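Local atomic coordinates of dihydrodipicolinate synthase family protein (Sinorhizobium meliloti, PDB entry 4DNH), a protein that is of unknown function but folds as a TIM barrel and is classed with the dihydrodipicolinate synthase family, so it may be an enzyme. Residues A[258-263]-A[277-282]; A[309-314]-A[365-370]. One frame throughout, in Å; residues are numbered along the deposited sequence.

Interaction 1: residues A[258-263]-A[277-282]; sequences FNYAEL and GIFDAI
Tyr-260 lays one face of its ring against Ile-278, whose CG2 methyl sits over that face, 17° off the ring normal and 4.1 Å from the centroid, a CH-pi contact. The methyl is displaced toward the CD1-CE1 side of the ring, with CG2 of Ile-278 3.9 Å from Tyr-260 CE1. Ile-278 holds CG1 anti to its backbone N (chi1 -176°), which turns CG2 to the tyrosine and runs the other branch up beside the hydroxyl. On the CD2 side the ring meets Phe-279, whose CE1 lies 4.0 Å from Tyr-260 CD2. Ile-282 comes from the opposite direction and brings its CD1 methyl to 3.9 Å from the Tyr-260 OH. That buried hydroxyl is hydrogen-bonded to Thr-308 OG1 at the start of helix 308-315. With the phenol ring of Tyr-260 gone, as in an alanine, a gap would probably open beside Ile-278 and Phe-279 and the Thr-308 hydroxyl would lose this partner. The contact joins helix 260-265, which follows barrel strand 251-254, to the short helix 278-281 directly after the last strand, 273-276: packing of neighbouring beta-alpha units at the C-terminal ends of the strands, as expected of a TIM barrel.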
loop_
_atom_site.group_PDB
_atom_site.type_symbol
_atom_site.label_atom_id
_atom_site.label_comp_id
_atom_site.label_asym_id
_atom_site.label_seq_id
_atom_site.Cartn_x
_atom_site.Cartn_y
_atom_site.Cartn_z
ATOM N N PHE A 258 -5.744 -5.722 7.630
ATOM C CA PHE A 258 -6.112 -6.694 8.669
ATOM C C PHE A 258 -7.316 -7.542 8.275
ATOM O O PHE A 258 -7.468 -8.671 8.746
ATOM C CB PHE A 258 -6.431 -5.977 9.976
ATOM C CG PHE A 258 -5.274 -5.873 10.912
ATOM C CD1 PHE A 258 -4.204 -5.032 10.626
ATOM C CD2 PHE A 258 -5.267 -6.594 12.104
ATOM C CE1 PHE A 258 -3.133 -4.928 11.495
ATOM C CE2 PHE A 258 -4.201 -6.492 12.987
ATOM C CZ PHE A 258 -3.133 -5.658 12.676
ATOM N N ASN A 259 -8.149 -6.993 7.390
ATOM C CA ASN A 259 -9.494 -7.507 7.117
ATOM C C ASN A 259 -9.907 -7.640 5.654
ATOM O O ASN A 259 -11.083 -7.893 5.362
ATOM C CB ASN A 259 -10.479 -6.611 7.831
ATOM C CG ASN A 259 -10.334 -6.712 9.324
ATOM O OD1 ASN A 259 -10.422 -7.804 9.878
ATOM N ND2 ASN A 259 -10.057 -5.589 9.980
ATOM N N TYR A 260 -8.936 -7.488 4.754
ATOM C CA TYR A 260 -9.145 -7.516 3.305
ATOM C C TYR A 260 -9.946 -8.705 2.740
ATOM O O TYR A 260 -10.812 -8.516 1.881
ATOM C CB TYR A 260 -7.801 -7.381 2.578
ATOM C CG TYR A 260 -6.756 -8.419 2.947
ATOM C CD1 TYR A 260 -5.961 -8.273 4.089
ATOM C CD2 TYR A 260 -6.543 -9.540 2.136
ATOM C CE1 TYR A 260 -5.004 -9.225 4.423
ATOM C CE2 TYR A 260 -5.590 -10.498 2.459
ATOM C CZ TYR A 260 -4.820 -10.341 3.605
ATOM O OH TYR A 260 -3.866 -11.302 3.924
ATOM N N ALA A 261 -9.669 -9.919 3.203
ATOM C CA ALA A 261 -10.379 -11.095 2.682
ATOM C C ALA A 261 -11.888 -10.979 2.904
ATOM O O ALA A 261 -12.661 -11.131 1.953
ATOM C CB ALA A 261 -9.832 -12.382 3.284
ATOM N N GLU A 262 -12.284 -10.678 4.150
ATOM C CA GLU A 262 -13.683 -10.495 4.535
ATOM C C GLU A 262 -14.351 -9.371 3.751
ATOM O O GLU A 262 -15.495 -9.521 3.296
ATOM C CB GLU A 262 -13.813 -10.220 6.044
ATOM C CG GLU A 262 -15.259 -10.102 6.518
ATOM C CD GLU A 262 -15.414 -9.553 7.935
ATOM O OE1 GLU A 262 -14.501 -9.758 8.767
ATOM O OE2 GLU A 262 -16.470 -8.926 8.224
ATOM N N LEU A 263 -13.642 -8.254 3.608
ATOM C CA LEU A 263 -14.189 -7.066 2.955
ATOM C C LEU A 263 -14.289 -7.197 1.438
ATOM O O LEU A 263 -15.303 -6.792 0.853
ATOM C CB LEU A 263 -13.387 -5.821 3.340
ATOM C CG LEU A 263 -13.303 -5.495 4.838
ATOM C CD1 LEU A 263 -12.153 -4.541 5.119
ATOM C CD2 LEU A 263 -14.616 -4.918 5.322
ATOM N N GLY A 277 -1.296 -2.406 0.499
ATOM C CA GLY A 277 0.130 -2.694 0.637
ATOM C C GLY A 277 0.393 -4.187 0.813
ATOM O O GLY A 277 1.442 -4.670 0.413
ATOM N N ILE A 278 -0.554 -4.930 1.395
ATOM C CA ILE A 278 -0.358 -6.376 1.549
ATOM C C ILE A 278 -0.352 -7.105 0.190
ATOM O O ILE A 278 0.325 -8.118 0.026
ATOM C CB ILE A 278 -1.333 -7.027 2.584
ATOM C CG1 ILE A 278 -1.039 -8.525 2.785
ATOM C CG2 ILE A 278 -2.791 -6.855 2.177
ATOM C CD1 ILE A 278 0.276 -8.827 3.465
ATOM N N PHE A 279 -1.086 -6.579 -0.785
ATOM C CA PHE A 279 -1.133 -7.194 -2.109
ATOM C C PHE A 279 0.204 -7.152 -2.835
ATOM O O PHE A 279 0.462 -7.952 -3.727
ATOM C CB PHE A 279 -2.248 -6.584 -2.942
ATOM C CG PHE A 279 -3.580 -7.233 -2.704
ATOM C CD1 PHE A 279 -3.743 -8.149 -1.667
ATOM C CD2 PHE A 279 -4.668 -6.909 -3.487
ATOM C CE1 PHE A 279 -4.953 -8.750 -1.438
ATOM C CE2 PHE A 279 -5.890 -7.505 -3.264
ATOM C CZ PHE A 279 -6.036 -8.431 -2.238
ATOM N N ASP A 280 1.048 -6.214 -2.432
ATOM C CA ASP A 280 2.421 -6.180 -2.861
ATOM C C ASP A 280 3.128 -7.458 -2.346
ATOM O O ASP A 280 3.600 -8.280 -3.149
ATOM C CB ASP A 280 3.065 -4.883 -2.339
ATOM C CG ASP A 280 4.590 -4.893 -2.410
ATOM O OD1 ASP A 280 5.219 -5.972 -2.272
ATOM O OD2 ASP A 280 5.161 -3.797 -2.581
ATOM N N ALA A 281 3.159 -7.635 -1.021
ATOM C CA ALA A 281 3.857 -8.763 -0.386
ATOM C C ALA A 281 3.323 -10.168 -0.722
ATOM O O ALA A 281 4.091 -11.145 -0.717
ATOM C CB ALA A 281 3.907 -8.566 1.121
ATOM N N ILE A 282 2.027 -10.282 -1.009
ATOM C CA ILE A 282 1.447 -11.586 -1.367
ATOM C C ILE A 282 0.871 -11.610 -2.794
ATOM O O ILE A 282 -0.038 -12.408 -3.110
ATOM C CB ILE A 282 0.367 -12.035 -0.347
ATOM C CG1 ILE A 282 -0.856 -11.115 -0.422
ATOM C CG2 ILE A 282 0.942 -12.100 1.067
ATOM C CD1 ILE A 282 -1.986 -11.502 0.508
#

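Interaction 2: residues A[309-314]-A[365-370]; sequences VPLSRH and AGALAD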
loop_
_atom_site.group_PDB
_atom_site.type_symbol
_atom_site.label_atom_id
_atom_site.label_comp_id
_atom_site.label_asym_id
_atom_site.label_seq_id
_atom_site.Cartn_x
_atom_site.Cartn_y
_atom_site.Cartn_z
ATOM N N VAL A 309 -3.805 -13.963 5.889
ATOM C CA VAL A 309 -4.326 -12.998 6.849
ATOM C C VAL A 309 -3.493 -12.929 8.144
ATOM O O VAL A 309 -3.165 -11.830 8.601
ATOM C CB VAL A 309 -5.839 -13.228 7.113
ATOM C CG1 VAL A 309 -6.326 -12.404 8.302
ATOM C CG2 VAL A 309 -6.649 -12.921 5.852
ATOM N N PRO A 310 -3.127 -14.091 8.728
ATOM C CA PRO A 310 -2.294 -13.976 9.923
ATOM C C PRO A 310 -0.950 -13.309 9.609
ATOM O O PRO A 310 -0.490 -12.490 10.387
ATOM C CB PRO A 310 -2.097 -15.434 10.370
ATOM C CG PRO A 310 -3.279 -16.143 9.839
ATOM C CD PRO A 310 -3.604 -15.476 8.529
ATOM N N LEU A 311 -0.345 -13.663 8.476
ATOM C CA LEU A 311 0.904 -13.073 8.019
ATOM C C LEU A 311 0.747 -11.565 7.899
ATOM O O LEU A 311 1.574 -10.803 8.401
ATOM C CB LEU A 311 1.311 -13.676 6.678
ATOM C CG LEU A 311 2.342 -12.888 5.853
ATOM C CD1 LEU A 311 3.728 -12.927 6.488
ATOM C CD2 LEU A 311 2.366 -13.423 4.421
ATOM N N SER A 312 -0.321 -11.135 7.248
ATOM C CA SER A 312 -0.600 -9.723 7.134
ATOM C C SER A 312 -0.740 -8.988 8.490
ATOM O O SER A 312 -0.149 -7.935 8.694
ATOM C CB SER A 312 -1.863 -9.519 6.310
ATOM O OG SER A 312 -1.881 -8.184 5.851
ATOM N N ARG A 313 -1.547 -9.525 9.395
ATOM C CA ARG A 313 -1.722 -8.911 10.696
ATOM C C ARG A 313 -0.394 -8.783 11.426
ATOM O O ARG A 313 -0.171 -7.821 12.160
ATOM C CB ARG A 313 -2.719 -9.708 11.516
ATOM C CG ARG A 313 -4.108 -9.600 10.916
ATOM C CD ARG A 313 -5.106 -10.569 11.505
ATOM N NE ARG A 313 -6.419 -10.223 10.981
ATOM C CZ ARG A 313 -7.557 -10.822 11.310
ATOM N NH1 ARG A 313 -7.569 -11.824 12.183
ATOM N NH2 ARG A 313 -8.682 -10.409 10.757
ATOM N N HIS A 314 0.500 -9.740 11.191
ATOM C CA HIS A 314 1.829 -9.709 11.780
ATOM C C HIS A 314 2.676 -8.611 11.171
ATOM O O HIS A 314 3.312 -7.834 11.890
ATOM C CB HIS A 314 2.498 -11.071 11.665
ATOM C CG HIS A 314 3.928 -11.083 12.158
ATOM N ND1 HIS A 314 4.245 -11.170 13.472
ATOM C CD2 HIS A 314 5.140 -11.006 11.461
ATOM C CE1 HIS A 314 5.587 -11.158 13.612
ATOM N NE2 HIS A 314 6.136 -11.058 12.381
ATOM N N ALA A 365 1.559 -19.635 4.604
ATOM C CA ALA A 365 0.575 -18.928 3.805
ATOM C C ALA A 365 0.835 -19.166 2.323
ATOM O O ALA A 365 0.132 -18.616 1.480
ATOM C CB ALA A 365 0.617 -17.447 4.110
ATOM N N GLY A 366 1.848 -19.982 2.021
ATOM C CA GLY A 366 2.249 -20.292 0.654
ATOM C C GLY A 366 2.798 -19.081 -0.069
ATOM O O GLY A 366 2.799 -19.043 -1.307
ATOM N N ALA A 367 3.265 -18.098 0.714
ATOM C CA ALA A 367 3.790 -16.817 0.204
ATOM C C ALA A 367 5.301 -16.795 -0.036
ATOM O O ALA A 367 5.849 -15.763 -0.439
ATOM C CB ALA A 367 3.381 -15.661 1.123
ATOM N N LEU A 368 5.980 -17.910 0.214
ATOM C CA LEU A 368 7.385 -18.055 -0.197
ATOM C C LEU A 368 7.455 -18.720 -1.573
ATOM O O LEU A 368 7.346 -19.948 -1.681
ATOM C CB LEU A 368 8.176 -18.876 0.826
ATOM C CG LEU A 368 8.215 -18.379 2.268
ATOM C CD1 LEU A 368 8.959 -19.386 3.125
ATOM C CD2 LEU A 368 8.864 -16.996 2.360
ATOM N N ALA A 369 7.611 -17.916 -2.625
ATOM C CA ALA A 369 7.655 -18.436 -4.012
ATOM C C ALA A 369 8.721 -19.516 -4.182
ATOM O O ALA A 369 8.497 -20.526 -4.866
ATOM C CB ALA A 369 7.873 -17.309 -5.018
ATOM N N ASP A 370 9.865 -19.305 -3.529
ATOM C CA ASP A 370 10.992 -20.234 -3.599
ATOM C C ASP A 370 11.529 -20.564 -2.194
ATOM O O ASP A 370 12.427 -19.876 -1.693
ATOM C CB ASP A 370 12.091 -19.642 -4.488
ATOM C CG ASP A 370 13.150 -20.655 -4.868
ATOM O OD1 ASP A 370 12.973 -21.863 -4.586
ATOM O OD2 ASP A 370 14.164 -20.236 -5.464
#
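Leu-311 meets two alanines with a single methyl. Its CD2 lies 4.1 Å from CB of Ala-367 and 4.4 Å from CB of Ala-365, so one branch of the leucine touches both small side chains. The leucine sets CG anti to its backbone N (chi1 162°), carrying the branched end out from helix 308-315 toward the loop 365-370. Both alanines direct their CB toward the helix, on either side in sequence of the turn at Gly-366. Gly-366 is the first residue beyond helix 352-364 to leave helical angles; with a positive phi of 66° and two bonds back into the last helical turn, it forms a Schellman motif. The chain bends sharply at Gly-366, and Ala-365 and Ala-367 end up beside the same methyl. Further out, Leu-361 of helix 352-364 also packs on Leu-311, while Gly-366 is tied by backbone hydrogen bonding to Val-23. Beyond the turn, Asn-334 accepts a hydrogen bond from Ala-369 N through its OD1. On the helix, His-314 stacks its ring with that of His-354, and its NE2 is hydrogen-bonded to the backbone O of His-354, a second link to the region of helix 352-364. The touching groups are all aliphatic and buried, so the contact probably rests on dispersion and the exclusion of water, while the polar bonds lie around it.

Overall arrangement
From the N terminus, the chain first reaches 258-263, after barrel strand 251-254, then passes through the last strand, 273-276, to 277-282, where interaction 1 closes a short loop of 13 residues. Interaction 2 opens later, at 309-314, and closes 50 residues on at 365-370, between helices 352-364 and 371-384. The two loops therefore lie in series, neither nested nor crossed. In space they meet at helix 308-315: Phe-258 O probably accepts a hydrogen bond from Arg-313 NE, and Ser-312 packs on Ile-278. This helix thus lies between the barrel and the C-terminal helices, joining the segments that follow the last two barrel strands to the helical region near the C terminus.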